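Local coordinates for protein transcriptional regulator, LacI family (Corynebacterium glutamicum, PDB 3H5T) that probably acts as an inositol-dependent transcriptional activator, binding a palindromic promoter motif to control genes of inositol phosphate synthesis and cell wall biogenesis, at residues Glu77-Ala82 with Leu106-Pro111; Val95-Gly100 with Lys324-Gly329; Ser119-Val124 with Ile144-Ala149; Ile197-Ala202 with Glu214-Gln219; Leu279-Leu284 with Arg312-Val317. All coordinates share one frame; numbering follows the deposited sequence.

Interaction 1: residues Glu77-Ala82 with Leu106-Pro111; sequences EDLTYA and LIPASP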
# COMPACT_ATOMS: atom_id res chain seq x y z
N GLU A 77 3.19 2.70 -12.01
CA GLU A 77 2.32 1.63 -12.51
C GLU A 77 1.26 2.22 -13.42
O GLU A 77 1.16 3.44 -13.55
CB GLU A 77 1.56 0.94 -11.36
CG GLU A 77 2.39 0.35 -10.27
CD GLU A 77 3.30 -0.72 -10.77
OE1 GLU A 77 3.09 -1.18 -11.92
OE2 GLU A 77 4.22 -1.12 -10.02
N ASP A 78 0.46 1.35 -14.04
CA ASP A 78 -0.64 1.80 -14.88
C ASP A 78 -1.64 2.47 -13.93
O ASP A 78 -1.82 2.02 -12.79
CB ASP A 78 -1.33 0.61 -15.57
CG ASP A 78 -0.54 0.08 -16.75
OD1 ASP A 78 -0.12 0.90 -17.60
OD2 ASP A 78 -0.36 -1.16 -16.84
N LEU A 79 -2.28 3.53 -14.40
CA LEU A 79 -3.27 4.25 -13.60
C LEU A 79 -4.32 3.34 -12.97
O LEU A 79 -4.91 3.70 -11.95
CB LEU A 79 -3.96 5.30 -14.46
CG LEU A 79 -4.70 6.39 -13.70
CD1 LEU A 79 -3.73 7.10 -12.77
CD2 LEU A 79 -5.32 7.36 -14.68
N THR A 80 -4.56 2.18 -13.59
CA THR A 80 -5.56 1.23 -13.09
C THR A 80 -5.15 0.67 -11.72
O THR A 80 -6.00 0.41 -10.87
CB THR A 80 -5.76 0.04 -14.07
OG1 THR A 80 -4.51 -0.60 -14.34
CG2 THR A 80 -6.37 0.53 -15.39
N TYR A 81 -3.85 0.51 -11.53
CA TYR A 81 -3.28 -0.00 -10.29
C TYR A 81 -3.84 0.71 -9.07
O TYR A 81 -4.13 0.09 -8.05
CB TYR A 81 -1.77 0.19 -10.33
CG TYR A 81 -0.97 -0.71 -9.43
CD1 TYR A 81 -0.62 -2.00 -9.83
CD2 TYR A 81 -0.54 -0.26 -8.18
CE1 TYR A 81 0.13 -2.83 -9.00
CE2 TYR A 81 0.21 -1.08 -7.35
CZ TYR A 81 0.54 -2.36 -7.76
OH TYR A 81 1.25 -3.18 -6.91
N ALA A 82 -3.99 2.03 -9.16
CA ALA A 82 -4.51 2.83 -8.05
C ALA A 82 -5.96 2.49 -7.68
O ALA A 82 -6.47 2.94 -6.65
CB ALA A 82 -4.40 4.31 -8.38
N LEU A 106 -3.40 11.81 -9.80
CA LEU A 106 -2.63 10.58 -9.96
C LEU A 106 -1.78 10.72 -11.21
O LEU A 106 -2.29 11.06 -12.28
CB LEU A 106 -3.58 9.39 -10.09
CG LEU A 106 -4.55 9.19 -8.92
CD1 LEU A 106 -5.52 8.08 -9.24
CD2 LEU A 106 -3.76 8.87 -7.66
N ILE A 107 -0.48 10.48 -11.06
CA ILE A 107 0.49 10.60 -12.16
C ILE A 107 1.03 9.22 -12.53
O ILE A 107 1.80 8.63 -11.77
CB ILE A 107 1.70 11.50 -11.74
CG1 ILE A 107 1.23 12.76 -11.01
CG2 ILE A 107 2.50 11.92 -12.95
CD1 ILE A 107 2.37 13.53 -10.35
N PRO A 108 0.64 8.69 -13.70
CA PRO A 108 1.08 7.38 -14.19
C PRO A 108 2.49 7.43 -14.76
O PRO A 108 2.70 7.99 -15.84
CB PRO A 108 0.06 7.05 -15.28
CG PRO A 108 -1.11 7.95 -15.00
CD PRO A 108 -0.44 9.22 -14.54
N ALA A 109 3.45 6.84 -14.07
CA ALA A 109 4.83 6.85 -14.55
C ALA A 109 5.23 5.47 -15.02
O ALA A 109 5.05 4.49 -14.30
CB ALA A 109 5.76 7.33 -13.46
N SER A 110 5.79 5.38 -16.22
CA SER A 110 6.21 4.08 -16.73
C SER A 110 7.42 3.52 -15.99
O SER A 110 8.38 4.23 -15.72
CB SER A 110 6.55 4.17 -18.22
OG SER A 110 7.11 2.94 -18.66
N PRO A 111 7.37 2.22 -15.65
CA PRO A 111 8.45 1.53 -14.94
C PRO A 111 9.46 0.86 -15.88
O PRO A 111 10.38 0.19 -15.43
CB PRO A 111 7.70 0.52 -14.08
CG PRO A 111 6.58 0.13 -14.99
CD PRO A 111 6.11 1.46 -15.53

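Interaction 2: residues Val95-Gly100 with Lys324-Gly329; sequences VAQAAG and KGFKAG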
# COMPACT_ATOMS: atom_id res chain seq x y z
N VAL A 95 -4.46 8.91 1.81
CA VAL A 95 -4.01 10.18 1.26
C VAL A 95 -5.22 11.07 0.97
O VAL A 95 -5.11 12.29 0.99
CB VAL A 95 -3.22 10.00 -0.07
CG1 VAL A 95 -2.79 11.37 -0.62
CG2 VAL A 95 -2.00 9.13 0.16
N ALA A 96 -6.36 10.45 0.70
CA ALA A 96 -7.57 11.19 0.42
C ALA A 96 -8.09 11.82 1.71
O ALA A 96 -8.69 12.89 1.69
CB ALA A 96 -8.63 10.28 -0.18
N GLN A 97 -7.86 11.15 2.83
CA GLN A 97 -8.29 11.63 4.13
C GLN A 97 -7.45 12.81 4.64
O GLN A 97 -7.96 13.69 5.34
CB GLN A 97 -8.25 10.49 5.13
CG GLN A 97 -8.52 10.88 6.56
CD GLN A 97 -8.58 9.67 7.46
OE1 GLN A 97 -7.67 8.84 7.46
NE2 GLN A 97 -9.65 9.56 8.24
N ALA A 98 -6.16 12.81 4.32
CA ALA A 98 -5.29 13.90 4.74
C ALA A 98 -5.67 15.11 3.90
O ALA A 98 -5.97 16.18 4.43
CB ALA A 98 -3.82 13.53 4.51
N ALA A 99 -5.64 14.93 2.58
CA ALA A 99 -6.03 15.98 1.67
C ALA A 99 -7.53 16.06 1.84
O ALA A 99 -8.22 15.07 1.66
CB ALA A 99 -5.69 15.59 0.24
N GLY A 100 -8.06 17.22 2.21
CA GLY A 100 -9.49 17.31 2.40
C GLY A 100 -10.19 17.72 1.13
O GLY A 100 -10.68 16.88 0.38
N LYS A 324 -0.70 4.81 6.56
CA LYS A 324 0.52 5.15 5.82
C LYS A 324 0.23 6.25 4.82
O LYS A 324 1.04 7.14 4.60
CB LYS A 324 1.06 3.92 5.10
CG LYS A 324 2.37 4.18 4.37
CD LYS A 324 2.86 2.94 3.66
CE LYS A 324 1.89 2.51 2.57
NZ LYS A 324 2.30 1.21 1.96
N GLY A 325 -0.95 6.17 4.21
CA GLY A 325 -1.35 7.18 3.24
C GLY A 325 -1.73 8.48 3.92
O GLY A 325 -1.42 9.56 3.40
N PHE A 326 -2.40 8.38 5.06
CA PHE A 326 -2.79 9.58 5.80
C PHE A 326 -1.55 10.34 6.25
O PHE A 326 -1.46 11.56 6.09
CB PHE A 326 -3.64 9.24 7.02
CG PHE A 326 -4.14 10.45 7.76
CD1 PHE A 326 -5.19 11.22 7.25
CD2 PHE A 326 -3.55 10.86 8.95
CE1 PHE A 326 -5.65 12.36 7.92
CE2 PHE A 326 -3.99 12.00 9.63
CZ PHE A 326 -5.04 12.75 9.11
N LYS A 327 -0.58 9.63 6.82
CA LYS A 327 0.65 10.28 7.27
C LYS A 327 1.39 10.86 6.07
O LYS A 327 2.01 11.93 6.17
CB LYS A 327 1.58 9.29 7.99
CG LYS A 327 1.03 8.71 9.28
CD LYS A 327 2.10 7.89 9.99
CE LYS A 327 1.66 7.57 11.41
NZ LYS A 327 1.28 8.81 12.17
N ALA A 328 1.33 10.16 4.94
CA ALA A 328 2.00 10.61 3.73
C ALA A 328 1.45 11.96 3.30
O ALA A 328 2.20 12.94 3.21
CB ALA A 328 1.83 9.59 2.62
N GLY A 329 0.15 12.02 3.05
CA GLY A 329 -0.49 13.27 2.64
C GLY A 329 -0.31 14.38 3.66
O GLY A 329 -0.03 15.52 3.29

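Interaction 3: residues Ser119-Val124 with Ile144-Ala149; sequences SAQQLV and IDAIRA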
# COMPACT_ATOMS: atom_id res chain seq x y z
N SER A 119 12.27 11.98 -20.66
CA SER A 119 10.89 11.49 -20.63
C SER A 119 10.30 11.73 -19.24
O SER A 119 9.19 12.25 -19.11
CB SER A 119 10.85 9.99 -20.94
OG SER A 119 11.43 9.71 -22.20
N ALA A 120 11.05 11.36 -18.21
CA ALA A 120 10.60 11.52 -16.84
C ALA A 120 10.38 12.99 -16.46
O ALA A 120 9.41 13.33 -15.79
CB ALA A 120 11.61 10.89 -15.89
N GLN A 121 11.29 13.85 -16.91
CA GLN A 121 11.22 15.27 -16.61
C GLN A 121 10.06 15.99 -17.29
O GLN A 121 9.55 16.98 -16.76
CB GLN A 121 12.56 15.92 -16.93
CG GLN A 121 13.70 15.29 -16.11
CD GLN A 121 15.10 15.75 -16.51
OE1 GLN A 121 15.39 15.96 -17.69
NE2 GLN A 121 15.98 15.89 -15.51
N GLN A 122 9.62 15.50 -18.44
CA GLN A 122 8.49 16.11 -19.13
C GLN A 122 7.20 15.69 -18.42
O GLN A 122 6.25 16.46 -18.32
CB GLN A 122 8.42 15.67 -20.59
CG GLN A 122 9.46 16.32 -21.46
CD GLN A 122 9.21 16.08 -22.93
OE1 GLN A 122 9.92 16.61 -23.78
NE2 GLN A 122 8.19 15.28 -23.23
N LEU A 123 7.17 14.45 -17.95
CA LEU A 123 6.00 13.98 -17.23
C LEU A 123 5.86 14.82 -15.97
O LEU A 123 4.81 15.43 -15.72
CB LEU A 123 6.16 12.50 -16.86
CG LEU A 123 5.02 11.94 -15.99
CD1 LEU A 123 3.69 12.18 -16.71
CD2 LEU A 123 5.22 10.45 -15.72
N VAL A 124 6.94 14.87 -15.18
CA VAL A 124 6.96 15.60 -13.92
C VAL A 124 6.76 17.10 -14.02
O VAL A 124 6.03 17.66 -13.20
CB VAL A 124 8.27 15.35 -13.15
CG1 VAL A 124 8.30 16.21 -11.89
CG2 VAL A 124 8.37 13.87 -12.79
N ILE A 144 12.24 10.26 -9.75
CA ILE A 144 12.68 10.81 -8.48
C ILE A 144 13.59 12.01 -8.77
O ILE A 144 13.41 13.09 -8.19
CB ILE A 144 13.48 9.78 -7.65
CG1 ILE A 144 12.58 8.61 -7.25
CG2 ILE A 144 14.10 10.45 -6.43
CD1 ILE A 144 11.44 8.99 -6.35
N ASP A 145 14.56 11.81 -9.66
CA ASP A 145 15.50 12.88 -10.04
C ASP A 145 14.76 14.04 -10.71
O ASP A 145 15.10 15.20 -10.50
CB ASP A 145 16.59 12.35 -10.99
CG ASP A 145 17.36 11.17 -10.41
OD1 ASP A 145 17.83 11.25 -9.25
OD2 ASP A 145 17.50 10.15 -11.11
N ALA A 146 13.76 13.71 -11.52
CA ALA A 146 12.98 14.74 -12.20
C ALA A 146 12.26 15.61 -11.17
O ALA A 146 12.18 16.82 -11.32
CB ALA A 146 11.99 14.10 -13.16
N ILE A 147 11.72 14.99 -10.13
CA ILE A 147 11.01 15.72 -9.09
C ILE A 147 11.96 16.63 -8.31
O ILE A 147 11.59 17.73 -7.91
CB ILE A 147 10.32 14.74 -8.10
CG1 ILE A 147 9.13 14.07 -8.80
CG2 ILE A 147 9.87 15.47 -6.85
CD1 ILE A 147 8.42 13.03 -7.97
N ARG A 148 13.19 16.15 -8.09
CA ARG A 148 14.21 16.91 -7.37
C ARG A 148 14.67 18.11 -8.20
O ARG A 148 14.88 19.21 -7.66
CB ARG A 148 15.42 16.00 -7.09
CG ARG A 148 16.51 16.63 -6.25
CD ARG A 148 17.73 15.74 -6.19
NE ARG A 148 17.42 14.40 -5.70
CZ ARG A 148 17.04 14.14 -4.46
NH1 ARG A 148 16.95 15.12 -3.57
NH2 ARG A 148 16.75 12.90 -4.10
N ALA A 149 14.80 17.90 -9.51
CA ALA A 149 15.23 18.95 -10.42
C ALA A 149 14.19 20.06 -10.52
O ALA A 149 14.52 21.19 -10.84
CB ALA A 149 15.50 18.37 -11.80

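Interaction 4: residues Ile197-Ala202 with Glu214-Gln219; sequences IRLDRA and ENAQYQ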
# COMPACT_ATOMS: atom_id res chain seq x y z
N ILE A 197 6.88 -9.54 -6.53
CA ILE A 197 6.45 -8.69 -7.64
C ILE A 197 7.71 -7.96 -8.12
O ILE A 197 8.81 -8.30 -7.68
CB ILE A 197 5.31 -7.71 -7.23
CG1 ILE A 197 5.63 -6.96 -5.94
CG2 ILE A 197 4.01 -8.49 -7.05
CD1 ILE A 197 4.63 -5.89 -5.62
N ARG A 198 7.58 -6.98 -9.00
CA ARG A 198 8.74 -6.28 -9.58
C ARG A 198 9.96 -6.03 -8.70
O ARG A 198 9.89 -5.35 -7.68
CB ARG A 198 8.30 -4.96 -10.19
CG ARG A 198 9.29 -4.40 -11.21
CD ARG A 198 8.72 -3.19 -11.92
NE ARG A 198 7.35 -3.45 -12.39
CZ ARG A 198 6.31 -2.68 -12.10
NH1 ARG A 198 6.47 -1.60 -11.34
NH2 ARG A 198 5.11 -2.99 -12.54
N LEU A 199 11.10 -6.60 -9.11
CA LEU A 199 12.35 -6.44 -8.39
C LEU A 199 13.28 -5.39 -9.03
O LEU A 199 14.14 -4.84 -8.34
CB LEU A 199 13.08 -7.79 -8.29
CG LEU A 199 12.56 -8.81 -7.26
CD1 LEU A 199 13.04 -10.24 -7.58
CD2 LEU A 199 13.01 -8.40 -5.86
N ASP A 200 13.10 -5.12 -10.32
CA ASP A 200 13.94 -4.15 -11.01
C ASP A 200 13.31 -3.60 -12.30
O ASP A 200 12.26 -4.06 -12.73
CB ASP A 200 15.30 -4.78 -11.34
CG ASP A 200 16.45 -3.80 -11.22
OD1 ASP A 200 16.21 -2.58 -11.40
OD2 ASP A 200 17.59 -4.24 -10.97
N ARG A 201 13.98 -2.62 -12.92
CA ARG A 201 13.49 -2.02 -14.16
C ARG A 201 13.43 -3.02 -15.31
O ARG A 201 12.42 -3.13 -16.01
CB ARG A 201 14.37 -0.84 -14.60
CG ARG A 201 14.58 0.24 -13.56
CD ARG A 201 15.43 1.39 -14.13
NE ARG A 201 14.64 2.33 -14.92
CZ ARG A 201 15.14 3.07 -15.92
NH1 ARG A 201 16.42 2.96 -16.25
NH2 ARG A 201 14.36 3.92 -16.58
N ALA A 202 14.53 -3.74 -15.51
CA ALA A 202 14.58 -4.72 -16.59
C ALA A 202 13.53 -5.79 -16.34
O ALA A 202 13.59 -6.51 -15.34
CB ALA A 202 15.97 -5.36 -16.68
N GLU A 214 20.18 -9.60 -5.83
CA GLU A 214 21.25 -8.82 -5.21
C GLU A 214 21.32 -7.37 -5.72
O GLU A 214 21.67 -6.46 -4.97
CB GLU A 214 22.58 -9.54 -5.45
CG GLU A 214 23.81 -8.83 -4.93
CD GLU A 214 25.04 -9.74 -4.91
OE1 GLU A 214 25.36 -10.33 -5.97
OE2 GLU A 214 25.67 -9.85 -3.84
N ASN A 215 20.99 -7.16 -6.99
CA ASN A 215 21.03 -5.83 -7.60
C ASN A 215 19.64 -5.18 -7.68
O ASN A 215 19.49 -4.09 -8.22
CB ASN A 215 21.62 -5.92 -9.01
CG ASN A 215 23.09 -6.28 -9.01
OD1 ASN A 215 23.93 -5.49 -8.60
ND2 ASN A 215 23.41 -7.48 -9.47
N ALA A 216 18.64 -5.87 -7.13
CA ALA A 216 17.28 -5.37 -7.13
C ALA A 216 17.20 -3.94 -6.60
O ALA A 216 17.67 -3.65 -5.49
CB ALA A 216 16.39 -6.29 -6.30
N GLN A 217 16.59 -3.05 -7.38
CA GLN A 217 16.43 -1.66 -6.99
C GLN A 217 15.08 -1.43 -6.32
O GLN A 217 14.83 -0.38 -5.73
CB GLN A 217 16.57 -0.73 -8.21
CG GLN A 217 17.96 -0.69 -8.83
CD GLN A 217 19.03 -0.40 -7.81
OE1 GLN A 217 18.98 0.60 -7.09
NE2 GLN A 217 20.02 -1.29 -7.73
N TYR A 218 14.19 -2.40 -6.42
CA TYR A 218 12.90 -2.25 -5.77
C TYR A 218 13.02 -2.78 -4.35
O TYR A 218 12.78 -3.95 -4.09
CB TYR A 218 11.80 -3.01 -6.54
CG TYR A 218 11.22 -2.23 -7.71
CD1 TYR A 218 10.22 -1.27 -7.51
CD2 TYR A 218 11.68 -2.44 -9.02
CE1 TYR A 218 9.69 -0.54 -8.58
CE2 TYR A 218 11.17 -1.71 -10.09
CZ TYR A 218 10.18 -0.76 -9.87
OH TYR A 218 9.69 -0.02 -10.93
N GLN A 219 13.44 -1.90 -3.45
CA GLN A 219 13.56 -2.26 -2.04
C GLN A 219 12.14 -2.69 -1.67
O GLN A 219 11.21 -2.44 -2.43
CB GLN A 219 14.00 -1.02 -1.25
CG GLN A 219 15.29 -0.39 -1.77
CD GLN A 219 15.47 1.06 -1.32
OE1 GLN A 219 16.52 1.66 -1.54
NE2 GLN A 219 14.44 1.63 -0.71

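Interaction 5: residues Leu279-Leu284 with Arg312-Val317; sequences LAFGVL and RDLTTV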
# COMPACT_ATOMS: atom_id res chain seq x y z
N LEU A 279 -0.17 -11.91 -4.45
CA LEU A 279 0.51 -13.13 -4.89
C LEU A 279 -0.07 -14.36 -4.21
O LEU A 279 -0.19 -15.42 -4.84
CB LEU A 279 2.01 -13.04 -4.60
CG LEU A 279 2.86 -12.14 -5.50
CD1 LEU A 279 4.26 -12.07 -4.94
CD2 LEU A 279 2.89 -12.69 -6.92
N ALA A 280 -0.41 -14.23 -2.94
CA ALA A 280 -0.99 -15.35 -2.21
C ALA A 280 -2.33 -15.73 -2.85
O ALA A 280 -2.65 -16.90 -2.96
CB ALA A 280 -1.20 -14.98 -0.73
N PHE A 281 -3.10 -14.74 -3.29
CA PHE A 281 -4.38 -15.03 -3.92
C PHE A 281 -4.22 -15.68 -5.29
O PHE A 281 -5.11 -16.41 -5.74
CB PHE A 281 -5.24 -13.77 -4.01
CG PHE A 281 -5.93 -13.44 -2.73
CD1 PHE A 281 -7.11 -14.08 -2.38
CD2 PHE A 281 -5.36 -12.56 -1.82
CE1 PHE A 281 -7.70 -13.87 -1.14
CE2 PHE A 281 -5.94 -12.33 -0.58
CZ PHE A 281 -7.11 -12.99 -0.24
N GLY A 282 -3.10 -15.42 -5.94
CA GLY A 282 -2.84 -16.03 -7.23
C GLY A 282 -2.51 -17.49 -6.98
O GLY A 282 -2.73 -18.34 -7.84
N VAL A 283 -1.97 -17.77 -5.80
CA VAL A 283 -1.61 -19.12 -5.40
C VAL A 283 -2.87 -19.90 -5.01
O VAL A 283 -2.93 -21.12 -5.19
CB VAL A 283 -0.66 -19.13 -4.18
CG1 VAL A 283 -0.44 -20.55 -3.71
CG2 VAL A 283 0.67 -18.49 -4.54
N LEU A 284 -3.86 -19.19 -4.47
CA LEU A 284 -5.11 -19.82 -4.06
C LEU A 284 -5.97 -20.08 -5.29
O LEU A 284 -6.60 -21.13 -5.41
CB LEU A 284 -5.86 -18.94 -3.06
CG LEU A 284 -5.15 -18.77 -1.70
CD1 LEU A 284 -5.83 -17.68 -0.87
CD2 LEU A 284 -5.16 -20.09 -0.97
N ARG A 312 -10.55 -14.32 4.12
CA ARG A 312 -10.15 -15.70 3.86
C ARG A 312 -9.35 -16.16 5.06
O ARG A 312 -9.01 -17.33 5.18
CB ARG A 312 -9.25 -15.77 2.61
CG ARG A 312 -9.71 -16.78 1.55
CD ARG A 312 -8.85 -18.04 1.49
NE ARG A 312 -8.78 -18.74 2.77
CZ ARG A 312 -8.33 -19.98 2.93
NH1 ARG A 312 -7.91 -20.68 1.88
NH2 ARG A 312 -8.28 -20.52 4.14
N ASP A 313 -9.07 -15.23 5.96
CA ASP A 313 -8.28 -15.51 7.15
C ASP A 313 -6.95 -16.10 6.70
O ASP A 313 -6.53 -17.17 7.14
CB ASP A 313 -8.99 -16.50 8.08
CG ASP A 313 -8.30 -16.60 9.43
OD1 ASP A 313 -8.03 -15.54 10.03
OD2 ASP A 313 -8.02 -17.73 9.88
N LEU A 314 -6.30 -15.38 5.80
CA LEU A 314 -5.00 -15.78 5.25
C LEU A 314 -3.92 -15.47 6.27
O LEU A 314 -3.98 -14.44 6.94
CB LEU A 314 -4.72 -14.96 3.98
CG LEU A 314 -3.40 -15.14 3.24
CD1 LEU A 314 -3.49 -16.42 2.43
CD2 LEU A 314 -3.13 -13.94 2.30
N THR A 315 -2.93 -16.35 6.40
CA THR A 315 -1.83 -16.08 7.32
C THR A 315 -1.08 -14.96 6.62
O THR A 315 -0.71 -15.11 5.45
CB THR A 315 -0.92 -17.29 7.48
OG1 THR A 315 -1.68 -18.40 7.97
CG2 THR A 315 0.20 -16.99 8.44
N THR A 316 -0.84 -13.84 7.30
CA THR A 316 -0.18 -12.73 6.64
C THR A 316 0.32 -11.64 7.63
O THR A 316 0.07 -11.72 8.83
CB THR A 316 -1.16 -12.09 5.61
OG1 THR A 316 -0.50 -11.07 4.86
CG2 THR A 316 -2.38 -11.49 6.34
N VAL A 317 1.03 -10.65 7.10
CA VAL A 317 1.56 -9.54 7.90
C VAL A 317 0.63 -8.34 7.70
O VAL A 317 0.48 -7.84 6.59
CB VAL A 317 2.99 -9.14 7.44
CG1 VAL A 317 3.49 -7.95 8.24
CG2 VAL A 317 3.94 -10.32 7.61

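Interaction 1: residues Glu77-Ala82 with Leu106-Pro111
The backbones of Leu79 and Pro108 pass with their CA atoms 5.4 Å apart, where a type I beta turn from Asp78 to Tyr81 lies beside the end of strand 103-108. No hydrogen bond crosses between the two segments, so the contact is one of packing, in which the Leu79 side chain makes the closest apolar touches. A first torsion of -163° sets its CG beside the carbonyl carbon and carries CD1 across to the strand. There the one methyl reaches two residues: CD1 of Leu79 is 3.5 Å from CB of Leu106 and equally 3.5 Å from CG of Pro108. The Leu79 side chain runs at about a right angle to that of Leu106, and meets the Pro108 ring at a slant. One turn further on, CB of Ala82 points at the strand and lies 4.0 Å from CD1 of Leu106, a methyl that is also near CD1 of Leu79. The turn itself is held by Tyr81 N bonded to Asp78 O at 2.8 Å. The carboxylate of Glu77 forms a salt bridge with Arg198, while its CG lies over the centre of one face of the Tyr81 ring. This is the edge of the N-terminal-lobe sheet in the periplasmic-binding-protein fold: Ile107 and Ala109 bond to the backbone of strand 70-75, Ala82 rests on Leu92 of helix 86-98, and Ile107 turns to Leu123 of helix 117-125.

Interaction 2: residues Val95-Gly100 with Lys324-Gly329
Phe326 overlaps the Gln97 side chain obliquely, its CD1 lying 3.4 Å from CG of Gln97, and its CE1 reaches on to CA of Ala98 at 3.6 Å. A first torsion of -176° swings the ring out on the side of its own carbonyl carbon, while Gln97 stretches past it as an extended chain. Ring and amide planes stand steeply to each other, 77° apart, so the amide does not stack. OE1 of Gln97 makes a weak hydrogen bond to NZ of Lys322, one turn before Phe326. Beside this pair the helices come together through small residues. Gly325 and Gly329, spaced as in a GxxxG motif, put bare backbone on the surface of helix 321-336, and the CA atoms of Val95 and Gly325 approach to 4.5 Å. Both helices belong to the N-terminal lobe of the periplasmic-binding-protein fold: helix 86-98 is the crossover between the parallel strands 70-75 and 103-108, whereas helix 321-336 follows the last passage of the chain into this lobe. The carbonyl of Gly325 meets Val95 twice, in a CA-H...O contact from CA of Val95 (3.4 Å, 127° at the hydrogen) and by the methyl CG2 of Val95. Ala98 closes the row, its CB 3.5 Å from O of Phe326 and 3.7 Å from C of Gly329. On the far flank of helix 321-336, Lys324 and Lys327 cover Ile169 and Leu347.

Interaction 3: residues Ser119-Val124 with Ile144-Ala149
Ala149, whose CB looks toward the amide end of Gln121, is held by the shortest sound polar bond of the two segments, Ala149 N to Asp145 O at 2.9 Å. That bond is an ordinary helical one, as is Val124 N to Ala120 O; between the segments themselves there is no hydrogen bond. The methyl of Ala146 points toward helix 117-125 and packs against Gln121, Val124 and Ala120. CG of Gln121 and CG2 of Val124 each lie 3.6 Å from CB of Ala146, and the CB of Ala120 is 4.2 Å from it. The first torsion of Val124 (176°) sends its two methyls to different places: CG1 meets CG1 of Ile147 at 3.8 Å, while CG2 touches Ala146 and comes near Ile147 as well. The Val124 and Ile147 side chains cross at about a right angle. The helix segments run 54° apart with their axes 8.4 Å from each other at the closest point, a spacing consistent with the small Ala146 at the interface. Helices 117-125 and 142-150 precede and follow strand 132-135 in the alpha/beta fold of the N-terminal lobe; Ile147 rests on Val132 and Ile134. A polar tie is added just beyond the segments, where Val124 O accepts a hydrogen bond from Arg150. The chemistry is therefore one of methyl and methylene groups, in which Gln121 takes part by its aliphatic CG, and the fit depends on shape more than on charge.

Interaction 4: residues Ile197-Ala202 with Glu214-Gln219
Two first torsions bring Arg198 and Tyr218 together: at -160° Arg198 sends its chain out past its carbonyl carbon, and at -83° Tyr218 keeps its ring beside the backbone N; these put the arginine chain obliquely across the ring. CD of Arg198 lies 3.4 Å from CE2 of Tyr218, CB stands over one face toward the rim, and the hydroxyl comes near the plane of the guanidinium at its edge. Backbone meets the ring at its edge: CD2 of Tyr218 lies 3.3 Å from N of Asp200, which is near the ring plane. Tyr218 is also the centre of an inverse gamma turn, and its N gives a hydrogen bond to Leu199 O at 3.1 Å and 158°, from above the carbonyl plane. The same carbonyl is met by CB of Ala216 at 3.4 Å. Asp200 and Gln217 lie side by side. OD1 of Asp200 takes the N of Arg201 at 2.7 Å on its anti side, while NE2 of Gln217 bonds back to Asn215 O at 2.9 Å, each side chain thus bracing its own loop. The guanidinium of Arg198 finds its charge partner in Glu77 and lies in cation-pi contact with Trp248, which also bonds to Asp200 O. The first loop joins strand 192-197 to strand 206-207, the second helix 210-214 to helix 221-235; Gln217 bonds through its backbone to Lys139 and Tyr218 touches Ala138, so the C-terminal lobe here meets the N-terminal one.

Interaction 5: residues Leu279-Leu284 with Arg312-Val317
Ala280 and Leu314 form the close part of this contact: the methyl of Ala280 points out from the helix and lies 3.7 Å from CD2 of Leu314, with CD1 of Leu314 at 4.2 Å. Leu314 reaches that far through a nearly straight first torsion (177°), which extends both methyls toward helix 277-289. A turn later Leu284 meets it less closely, CD1 to CD1 at 4.2 Å. Ala280 and Leu314 are buried, and Leu300 of strand 299-302 covers them along with Leu284. Phe281 packs more loosely: its CE2 comes to 4.3 Å from CD2 of Leu314, and its CE1 lies 4.4 Å from CG of Arg312. The side where Arg312 meets Leu284 is partly exposed. Arg312 bends at its second and third torsions and slants past Leu284; its CD makes the nearest touch, 3.8 Å from CD1 of Leu284, and NH1, weakly bonded to Ala294 O, passes near CD2 of Leu284. No hydrogen bond crosses the two segments; just before the helix segment, Asp277 is bonded to Thr316 OG1. The helix before Asp313 closes in a Schellman motif, with Asp313 at positive phi as its C-prime residue. The capped end turns the chain so that Leu314 folds in against helix 277-289, before strand 316-318 starts the return from the C-terminal lobe to the N-terminal one.

How the interactions relate
From the N terminus, interaction 1 closes the first short loop, drawing the turn after strand 70-75 onto edge strand 103-108. Interaction 2 crosses it: helix 86-98 lies between the segments of interaction 1 but finds its partner more than two hundred residues later, in helix 321-336. Within that long span interactions 3, 4 and 5 follow in series, closing short loops of about 20, 12 and 28 residues. Interaction 3 joins two helices of the N-terminal lobe and touches interaction 1 through Leu123. Interaction 4 ties loops of the C-terminal lobe and reaches interaction 1 by the Glu77-Arg198 salt bridge between lobes. Interaction 5, also in the C-terminal lobe, meets interaction 4 where Leu279 packs on Ile197.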